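PDB 6EVG: multi-copper Oxidase CueO from Ochrobactrum, which probably uses copper to oxidise phenolic substrates with dioxygen, as laccases do, and is active towards lignin model compounds and lignosulfonate. Local coordinates for residues G65-L70 / E164-D169; G155-R160 / I219-I224; V274-G279 / M299-D304. All blocks are in the same frame, centred on the assembly; numbering follows the deposited sequence.

Contact 1. Residues G65-L70 / E164-D169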
loop_
_atom_site.group_PDB
_atom_site.type_symbol
_atom_site.label_atom_id
_atom_site.label_comp_id
_atom_site.label_asym_id
_atom_site.label_seq_id
_atom_site.Cartn_x
_atom_site.Cartn_y
_atom_site.Cartn_z
ATOM N N GLY A 65 -5.408 3.994 11.529
ATOM C CA GLY A 65 -4.474 3.568 12.545
ATOM C C GLY A 65 -3.365 4.571 12.693
ATOM O O GLY A 65 -3.310 5.593 12.009
ATOM N N PRO A 66 -2.446 4.312 13.628
ATOM C CA PRO A 66 -1.309 5.206 13.847
ATOM C C PRO A 66 -0.292 5.143 12.708
ATOM O O PRO A 66 -0.274 4.197 11.920
ATOM C CB PRO A 66 -0.688 4.672 15.124
ATOM C CG PRO A 66 -0.998 3.197 15.079
ATOM C CD PRO A 66 -2.380 3.140 14.481
ATOM N N LEU A 67 0.598 6.142 12.723
ATOM C CA LEU A 67 1.882 6.065 11.994
ATOM C C LEU A 67 2.935 5.671 13.012
ATOM O O LEU A 67 3.218 6.420 13.950
ATOM C CB LEU A 67 2.194 7.371 11.278
ATOM C CG LEU A 67 3.469 7.304 10.398
ATOM C CD1 LEU A 67 3.329 8.127 9.160
ATOM C CD2 LEU A 67 4.723 7.615 11.158
ATOM N N VAL A 68 3.430 4.449 12.861
ATOM C CA VAL A 68 4.484 3.891 13.706
ATOM C C VAL A 68 5.824 4.271 13.092
ATOM O O VAL A 68 6.088 3.984 11.934
ATOM C CB VAL A 68 4.352 2.364 13.813
ATOM C CG1 VAL A 68 5.472 1.790 14.675
ATOM C CG2 VAL A 68 2.994 1.979 14.332
ATOM N N ARG A 69 6.680 4.983 13.857
ATOM C CA ARG A 69 7.998 5.378 13.363
ATOM C C ARG A 69 9.079 4.559 14.057
ATOM O O ARG A 69 9.137 4.556 15.308
ATOM C CB ARG A 69 8.209 6.855 13.577
ATOM C CG ARG A 69 9.503 7.339 12.942
ATOM C CD ARG A 69 9.468 8.840 12.661
ATOM N NE ARG A 69 9.537 9.483 13.899
ATOM C CZ ARG A 69 9.296 10.809 14.134
ATOM N NH1 ARG A 69 8.924 11.665 13.179
ATOM N NH2 ARG A 69 9.487 11.282 15.349
ATOM N N LEU A 70 9.834 3.815 13.280
ATOM C CA LEU A 70 10.874 2.925 13.726
ATOM C C LEU A 70 12.213 3.349 13.190
ATOM O O LEU A 70 12.344 3.762 12.041
ATOM C CB LEU A 70 10.576 1.529 13.220
ATOM C CG LEU A 70 9.224 0.936 13.659
ATOM C CD1 LEU A 70 9.040 -0.427 13.036
ATOM C CD2 LEU A 70 9.043 0.904 15.139
ATOM N N GLU A 164 10.797 17.043 7.249
ATOM C CA GLU A 164 10.662 15.962 8.207
ATOM C C GLU A 164 9.921 16.344 9.480
ATOM O O GLU A 164 9.969 15.551 10.448
ATOM C CB GLU A 164 12.047 15.347 8.505
ATOM C CG GLU A 164 12.989 16.274 9.218
ATOM C CD GLU A 164 14.234 15.653 9.796
ATOM O OE1 GLU A 164 14.292 14.445 9.805
ATOM O OE2 GLU A 164 15.120 16.375 10.235
ATOM N N ASP A 165 9.185 17.456 9.471
ATOM C CA ASP A 165 8.432 17.854 10.686
ATOM C C ASP A 165 7.017 17.259 10.576
ATOM O O ASP A 165 6.181 17.781 9.829
ATOM C CB ASP A 165 8.393 19.404 10.760
ATOM C CG ASP A 165 7.929 19.976 12.048
ATOM O OD1 ASP A 165 7.555 19.191 12.937
ATOM O OD2 ASP A 165 7.908 21.248 12.190
ATOM N N TYR A 166 6.787 16.175 11.263
ATOM C CA TYR A 166 5.560 15.408 11.131
ATOM C C TYR A 166 4.344 16.223 11.388
ATOM O O TYR A 166 4.197 16.896 12.416
ATOM C CB TYR A 166 5.577 14.178 12.079
ATOM C CG TYR A 166 4.346 13.281 11.840
ATOM C CD1 TYR A 166 4.182 12.637 10.638
ATOM C CD2 TYR A 166 3.359 13.154 12.777
ATOM C CE1 TYR A 166 3.080 11.827 10.367
ATOM C CE2 TYR A 166 2.252 12.327 12.525
ATOM C CZ TYR A 166 2.104 11.694 11.343
ATOM O OH TYR A 166 1.032 10.890 11.040
ATOM N N GLY A 167 3.403 16.167 10.434
ATOM C CA GLY A 167 2.202 16.916 10.502
ATOM C C GLY A 167 2.246 18.376 10.137
ATOM O O GLY A 167 1.225 19.038 10.115
ATOM N N VAL A 168 3.448 18.861 9.830
ATOM C CA VAL A 168 3.666 20.265 9.460
ATOM C C VAL A 168 4.087 20.326 7.989
ATOM O O VAL A 168 3.364 20.863 7.141
ATOM C CB VAL A 168 4.678 20.956 10.377
ATOM C CG1 VAL A 168 4.859 22.397 9.969
ATOM C CG2 VAL A 168 4.270 20.863 11.853
ATOM N N ASP A 169 5.264 19.800 7.698
ATOM C CA ASP A 169 5.733 19.734 6.331
ATOM C C ASP A 169 6.050 18.309 5.864
ATOM O O ASP A 169 6.596 18.132 4.828
ATOM C CB ASP A 169 6.943 20.672 6.095
ATOM C CG ASP A 169 8.152 20.278 6.867
ATOM O OD1 ASP A 169 8.144 19.206 7.518
ATOM O OD2 ASP A 169 9.155 21.057 6.818
HETATM O O HOH W 1 8.575 14.917 13.378
#
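Leu67 and Tyr166 meet with the same first torsion: CG lies anti to the backbone N in both, at -175° and -174°, which sends each side chain toward the other segment, from strand 67-71 on one side and the loop 164-169 on the other. The two slide past each other in opposite directions, with CB of Leu67 3.7 Å from OH of Tyr166. Further along, CD1 of Leu67 packs 3.9 Å from CE1 of Tyr166 at an oblique approach to the ring. The phenol OH is hydrogen-bonded to the carbonyl of Pro26, and Leu28 of the short strand 28-29 touches Leu67, Arg69 and Tyr166 alike, so this edge strand borders the pair.

Two residues along the strand, Arg69 reaches the base of the same tyrosine, its NH1 coming within 4.3 Å of CB of Tyr166. A water in the guanidinium plane joins them more specifically: it accepts from NH1 of Arg69 at 3.3 Å and from the backbone N of Tyr166 at 3.0 Å. The other end of the guanidinium group is committed to Glu30, which forms a salt bridge with NH2. Between the two segments themselves the join is apolar packing plus a bridging water; the direct polar bonds of Tyr166 OH and Arg69 NH2 go to Pro26 and Glu30, beside the edge strand 28-29 of the same sheet.

Contact 2. Residues G155-R160 / I219-I224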
loop_
_atom_site.group_PDB
_atom_site.type_symbol
_atom_site.label_atom_id
_atom_site.label_comp_id
_atom_site.label_asym_id
_atom_site.label_seq_id
_atom_site.Cartn_x
_atom_site.Cartn_y
_atom_site.Cartn_z
ATOM N N GLY A 155 17.466 8.516 10.281
ATOM C CA GLY A 155 17.847 9.753 10.898
ATOM C C GLY A 155 18.560 10.742 9.977
ATOM O O GLY A 155 18.976 11.780 10.451
ATOM N N LYS A 156 18.689 10.431 8.696
ATOM C CA LYS A 156 19.506 11.254 7.766
ATOM C C LYS A 156 18.661 12.150 6.827
ATOM O O LYS A 156 19.190 12.727 5.858
ATOM C CB LYS A 156 20.450 10.357 6.972
ATOM C CG LYS A 156 21.495 9.606 7.812
ATOM C CD LYS A 156 22.315 8.765 6.808
ATOM C CE LYS A 156 23.418 7.903 7.318
ATOM N NZ LYS A 156 24.106 7.363 6.090
ATOM N N ASP A 157 17.353 12.302 7.090
ATOM C CA ASP A 157 16.537 13.098 6.173
ATOM C C ASP A 157 16.963 14.553 6.083
ATOM O O ASP A 157 16.859 15.160 5.012
ATOM C CB ASP A 157 15.066 12.961 6.434
ATOM C CG ASP A 157 14.514 11.601 6.019
ATOM O OD1 ASP A 157 15.232 10.714 5.544
ATOM O OD2 ASP A 157 13.258 11.417 6.171
ATOM N N ALA A 158 17.404 15.112 7.189
ATOM C CA ALA A 158 17.892 16.518 7.150
ATOM C C ALA A 158 19.086 16.642 6.212
ATOM O O ALA A 158 19.139 17.618 5.427
ATOM C CB ALA A 158 18.227 17.034 8.538
ATOM N N GLU A 159 20.007 15.693 6.273
ATOM C CA GLU A 159 21.168 15.700 5.389
ATOM C C GLU A 159 20.749 15.518 3.917
ATOM O O GLU A 159 21.400 16.048 3.024
ATOM C CB GLU A 159 22.159 14.597 5.782
ATOM C CG GLU A 159 23.439 14.621 4.980
ATOM C CD GLU A 159 24.383 13.479 5.308
ATOM O OE1 GLU A 159 24.231 12.836 6.380
ATOM O OE2 GLU A 159 25.290 13.237 4.482
ATOM N N ARG A 160 19.650 14.804 3.684
ATOM C CA ARG A 160 19.110 14.643 2.340
ATOM C C ARG A 160 18.420 15.915 1.816
ATOM O O ARG A 160 18.056 15.974 0.654
ATOM C CB ARG A 160 18.099 13.477 2.298
ATOM C CG ARG A 160 18.723 12.093 2.552
ATOM C CD ARG A 160 17.660 11.012 2.535
ATOM N NE ARG A 160 18.298 9.707 2.698
ATOM C CZ ARG A 160 18.358 9.019 3.818
ATOM N NH1 ARG A 160 17.682 9.360 4.887
ATOM N NH2 ARG A 160 19.117 7.929 3.840
ATOM N N ILE A 219 8.626 23.925 0.891
ATOM C CA ILE A 219 8.582 22.552 0.310
ATOM C C ILE A 219 7.986 21.604 1.348
ATOM O O ILE A 219 8.433 21.531 2.508
ATOM C CB ILE A 219 10.004 22.097 -0.061
ATOM C CG1 ILE A 219 10.757 23.025 -0.958
ATOM C CG2 ILE A 219 9.943 20.664 -0.638
ATOM C CD1 ILE A 219 10.133 23.258 -2.217
ATOM N N VAL A 220 6.959 20.863 0.915
ATOM C CA VAL A 220 6.230 19.939 1.760
ATOM C C VAL A 220 6.356 18.544 1.188
ATOM O O VAL A 220 6.205 18.323 0.001
ATOM C CB VAL A 220 4.766 20.398 1.868
ATOM C CG1 VAL A 220 3.870 19.355 2.557
ATOM C CG2 VAL A 220 4.689 21.720 2.589
ATOM N N ARG A 221 6.588 17.578 2.087
ATOM C CA ARG A 221 6.646 16.151 1.751
ATOM C C ARG A 221 5.292 15.519 2.009
ATOM O O ARG A 221 4.773 15.619 3.135
ATOM C CB ARG A 221 7.726 15.526 2.602
ATOM C CG ARG A 221 8.011 14.074 2.470
ATOM C CD ARG A 221 9.164 13.751 3.510
ATOM N NE ARG A 221 9.713 12.434 3.344
ATOM C CZ ARG A 221 10.760 12.051 4.086
ATOM N NH1 ARG A 221 11.299 12.923 4.964
ATOM N NH2 ARG A 221 11.242 10.836 3.933
ATOM N N LEU A 222 4.748 14.870 0.980
ATOM C CA LEU A 222 3.486 14.122 1.101
ATOM C C LEU A 222 3.844 12.666 0.905
ATOM O O LEU A 222 4.427 12.261 -0.098
ATOM C CB LEU A 222 2.494 14.570 0.008
ATOM C CG LEU A 222 2.189 16.082 -0.025
ATOM C CD1 LEU A 222 1.310 16.421 -1.233
ATOM C CD2 LEU A 222 1.523 16.541 1.254
ATOM N N ARG A 223 3.473 11.841 1.905
ATOM C CA ARG A 223 3.735 10.408 1.880
ATOM C C ARG A 223 2.402 9.761 1.518
ATOM O O ARG A 223 1.481 9.696 2.340
ATOM C CB ARG A 223 4.280 9.919 3.193
ATOM C CG ARG A 223 5.559 10.621 3.628
ATOM C CD ARG A 223 6.295 9.861 4.668
ATOM N NE ARG A 223 7.311 10.612 5.355
ATOM C CZ ARG A 223 8.450 10.098 5.826
ATOM N NH1 ARG A 223 8.871 8.900 5.413
ATOM N NH2 ARG A 223 9.120 10.784 6.694
ATOM N N ILE A 224 2.262 9.335 0.243
ATOM C CA ILE A 224 0.974 8.957 -0.328
ATOM C C ILE A 224 0.898 7.416 -0.416
ATOM O O ILE A 224 1.760 6.778 -0.978
ATOM C CB ILE A 224 0.770 9.558 -1.716
ATOM C CG1 ILE A 224 0.984 11.111 -1.673
ATOM C CG2 ILE A 224 -0.640 9.222 -2.210
ATOM C CD1 ILE A 224 0.878 11.784 -3.043
HETATM O O HOH W 2 11.686 9.643 7.409
#
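Asp157 and Arg221 form the centre of a buried salt-bridge network that ties the loop 155-160 to strand 219-226 of the second cupredoxin-like domain. The side chains cross at about a right angle, and their carboxylate and guanidinium planes are turned 48° apart. Arg221, extended from CG to NE, presents its end-on edge, and both terminal nitrogens close on one oxygen: NH1 lies 2.8 Å and NH2 3.1 Å from OD2 of Asp157. The oxygen sits in the guanidinium plane, yet both donors reach it from the same face of the carboxylate, well above its plane.

OD1 of Asp157 is taken by Arg160 of the same loop, whose NH1 approaches nearly along the C-O axis at 2.9 Å. Arg160 is fixed in turn by Asp154 and Asp319, and Arg221 has further partners in Glu271 and the carbonyl of Pro163. With an alanine here instead of Asp157, Arg160 and Arg221 would probably lose the carboxylate they share, and the water bound to Arg223 its acceptor.

Arg223, whose main partner is Asp170, places its NH2 3.3 Å above the centre of the Arg221 guanidinium, so the two cationic groups overlap. A water completes the link, donating to OD2 of Asp157 at 2.7 Å and accepting from NH2 of Arg223 at 2.9 Å.

Contact 3. Residues V274-G279 / M299-D304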
loop_
_atom_site.group_PDB
_atom_site.type_symbol
_atom_site.label_atom_id
_atom_site.label_comp_id
_atom_site.label_asym_id
_atom_site.label_seq_id
_atom_site.Cartn_x
_atom_site.Cartn_y
_atom_site.Cartn_z
ATOM N N VAL A 274 6.234 18.889 -2.844
ATOM C CA VAL A 274 5.448 19.902 -3.526
ATOM C C VAL A 274 5.862 21.254 -2.957
ATOM O O VAL A 274 5.967 21.419 -1.764
ATOM C CB VAL A 274 3.926 19.660 -3.360
ATOM C CG1 VAL A 274 3.119 20.797 -3.994
ATOM C CG2 VAL A 274 3.530 18.319 -3.924
ATOM N N ASP A 275 6.110 22.222 -3.856
ATOM C CA ASP A 275 6.504 23.570 -3.442
ATOM C C ASP A 275 5.281 24.431 -3.271
ATOM O O ASP A 275 4.605 24.754 -4.246
ATOM C CB ASP A 275 7.465 24.165 -4.476
ATOM C CG ASP A 275 8.123 25.453 -3.993
ATOM O OD1 ASP A 275 7.790 25.964 -2.947
ATOM O OD2 ASP A 275 9.045 25.868 -4.724
ATOM N N PHE A 276 5.011 24.857 -2.026
ATOM C CA PHE A 276 3.890 25.746 -1.688
ATOM C C PHE A 276 4.332 27.194 -1.496
ATOM O O PHE A 276 3.555 28.030 -1.029
ATOM C CB PHE A 276 3.112 25.184 -0.491
ATOM C CG PHE A 276 2.341 23.922 -0.798
ATOM C CD1 PHE A 276 1.111 23.951 -1.442
ATOM C CD2 PHE A 276 2.814 22.713 -0.401
ATOM C CE1 PHE A 276 0.408 22.758 -1.664
ATOM C CE2 PHE A 276 2.089 21.541 -0.601
ATOM C CZ PHE A 276 0.925 21.549 -1.264
ATOM N N SER A 277 5.561 27.496 -1.901
ATOM C CA SER A 277 6.129 28.788 -1.574
ATOM C C SER A 277 5.476 29.953 -2.214
ATOM O O SER A 277 5.550 31.084 -1.672
ATOM C CB SER A 277 7.627 28.871 -1.836
ATOM O OG SER A 277 7.933 28.787 -3.194
ATOM N N LYS A 278 4.764 29.727 -3.305
ATOM C CA LYS A 278 4.130 30.886 -3.940
ATOM C C LYS A 278 2.839 31.283 -3.170
ATOM O O LYS A 278 2.261 32.321 -3.488
ATOM C CB LYS A 278 3.984 30.647 -5.463
ATOM C CG LYS A 278 5.313 30.668 -6.185
ATOM C CD LYS A 278 5.390 31.680 -7.326
ATOM C CE LYS A 278 6.842 32.008 -7.688
ATOM N NZ LYS A 278 7.613 30.839 -8.193
ATOM N N GLY A 279 2.437 30.477 -2.139
ATOM C CA GLY A 279 1.289 30.832 -1.329
ATOM C C GLY A 279 -0.125 30.597 -1.867
ATOM O O GLY A 279 -1.095 30.859 -1.161
ATOM N N MET A 299 -8.835 16.577 -2.088
ATOM C CA MET A 299 -8.623 17.423 -0.934
ATOM C C MET A 299 -8.077 18.770 -1.370
ATOM O O MET A 299 -7.709 18.926 -2.552
ATOM C CB MET A 299 -7.655 16.766 0.070
ATOM C CG MET A 299 -6.266 16.577 -0.476
ATOM S SD MET A 299 -5.074 15.970 0.726
ATOM C CE MET A 299 -4.935 17.347 1.817
ATOM N N ARG A 300 -8.054 19.714 -0.448
ATOM C CA ARG A 300 -7.523 21.050 -0.709
ATOM C C ARG A 300 -6.344 21.350 0.187
ATOM O O ARG A 300 -6.374 20.975 1.346
ATOM C CB ARG A 300 -8.648 22.082 -0.513
ATOM C CG ARG A 300 -8.204 23.536 -0.853
ATOM C CD ARG A 300 -9.405 24.425 -0.976
ATOM N NE ARG A 300 -9.142 25.756 -1.452
ATOM C CZ ARG A 300 -8.916 26.172 -2.721
ATOM N NH1 ARG A 300 -8.731 25.333 -3.715
ATOM N NH2 ARG A 300 -8.806 27.487 -2.971
ATOM N N PHE A 301 -5.355 22.048 -0.348
ATOM C CA PHE A 301 -4.230 22.592 0.417
ATOM C C PHE A 301 -4.371 24.117 0.425
ATOM O O PHE A 301 -4.539 24.746 -0.630
ATOM C CB PHE A 301 -2.900 22.247 -0.257
ATOM C CG PHE A 301 -2.587 20.803 -0.239
ATOM C CD1 PHE A 301 -1.971 20.235 0.869
ATOM C CD2 PHE A 301 -2.883 19.980 -1.289
ATOM C CE1 PHE A 301 -1.649 18.913 0.893
ATOM C CE2 PHE A 301 -2.589 18.594 -1.240
ATOM C CZ PHE A 301 -1.956 18.094 -0.146
ATOM N N VAL A 302 -4.263 24.709 1.603
ATOM C CA VAL A 302 -4.254 26.142 1.797
ATOM C C VAL A 302 -2.955 26.528 2.522
ATOM O O VAL A 302 -2.548 25.849 3.414
ATOM C CB VAL A 302 -5.482 26.608 2.547
ATOM C CG1 VAL A 302 -6.778 26.300 1.812
ATOM C CG2 VAL A 302 -5.521 26.143 3.949
ATOM N N VAL A 303 -2.320 27.581 2.071
ATOM C CA VAL A 303 -1.078 28.033 2.676
ATOM C C VAL A 303 -1.339 28.914 3.868
ATOM O O VAL A 303 -2.131 29.813 3.755
ATOM C CB VAL A 303 -0.194 28.760 1.667
ATOM C CG1 VAL A 303 1.128 29.171 2.254
ATOM C CG2 VAL A 303 0.054 27.832 0.475
ATOM N N ASP A 304 -0.656 28.610 4.982
ATOM C CA ASP A 304 -0.795 29.412 6.195
ATOM C C ASP A 304 0.452 30.220 6.347
ATOM O O ASP A 304 1.541 29.689 6.650
ATOM C CB ASP A 304 -1.001 28.525 7.435
ATOM C CG ASP A 304 -1.151 29.313 8.738
ATOM O OD1 ASP A 304 -0.868 30.531 8.764
ATOM O OD2 ASP A 304 -1.533 28.686 9.759
HETATM O O HOH W 3 -3.453 29.245 0.043
#
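Phe276 reaches across to Phe301 with the far end of its ring: CE1 lies 3.6 Å from CB of Phe301, and CZ sits over one face of the Phe301 ring, 3.7 Å from CG. CG is anti to the carbonyl carbon in both, chi1 -69° and -67°, turning the rings toward each other. The two side chains cross at about a right angle, but the ring planes are inclined by 41°, with centroids 5.2 Å apart, an oblique pairing. Beside them, Val303 packs against the turn. Its CG2 is 3.6 Å from the carbonyl O of Gly279 and lies 4.2 Å from CB of Phe276.

The neighbours on each strand complete the packing of the rings. Met299 lays its CE on the face of Phe301 opposite Phe276, and CG1 of Val274 covers a face of Phe276. Leu222 and Val220 of strand 219-226 and Val215 of strand 212-215 close in from outside the two segments.

Phe276 is placed by the chain reversal that it begins. A type I turn runs from Phe276 to Gly279, closed by a bond of 2.9 Å from N of Gly279 to O of Phe276. An Asx turn overlaps its start: OD1 of Asp275 accepts from the backbone N of Ser277, and from OG of Ser277 as well. A water bridges the backbones, donating to O of Gly279 and accepting from N of Val303 at 2.9 Å. Strands 269-275 and 295-303 belong to different sheets of the second domain, and the side chains meeting here form part of the hydrophobic packing between sheets, at one end of the domain, as in a cupredoxin-like beta sandwich.

From the N terminus, strand 67-71 of the first domain takes part in contact 1, which closes a loop of 93 residues at 164-169. Contact 2 opens within that loop, at 155-160, and closes beyond it on strand 219-226, so the two cross. They also touch: O of Asp169 pairs with N of Arg221 at 2.8 Å, probably a hydrogen bond, where strands 170-178 and 219-226 run side by side. Contact 3 follows in series and closes a shorter excursion, between strands 269-275 and 295-303. Strand 269-275 neighbours 219-226, carrying the linkage from the first domain, through the connecting loop, into both sheets of the second.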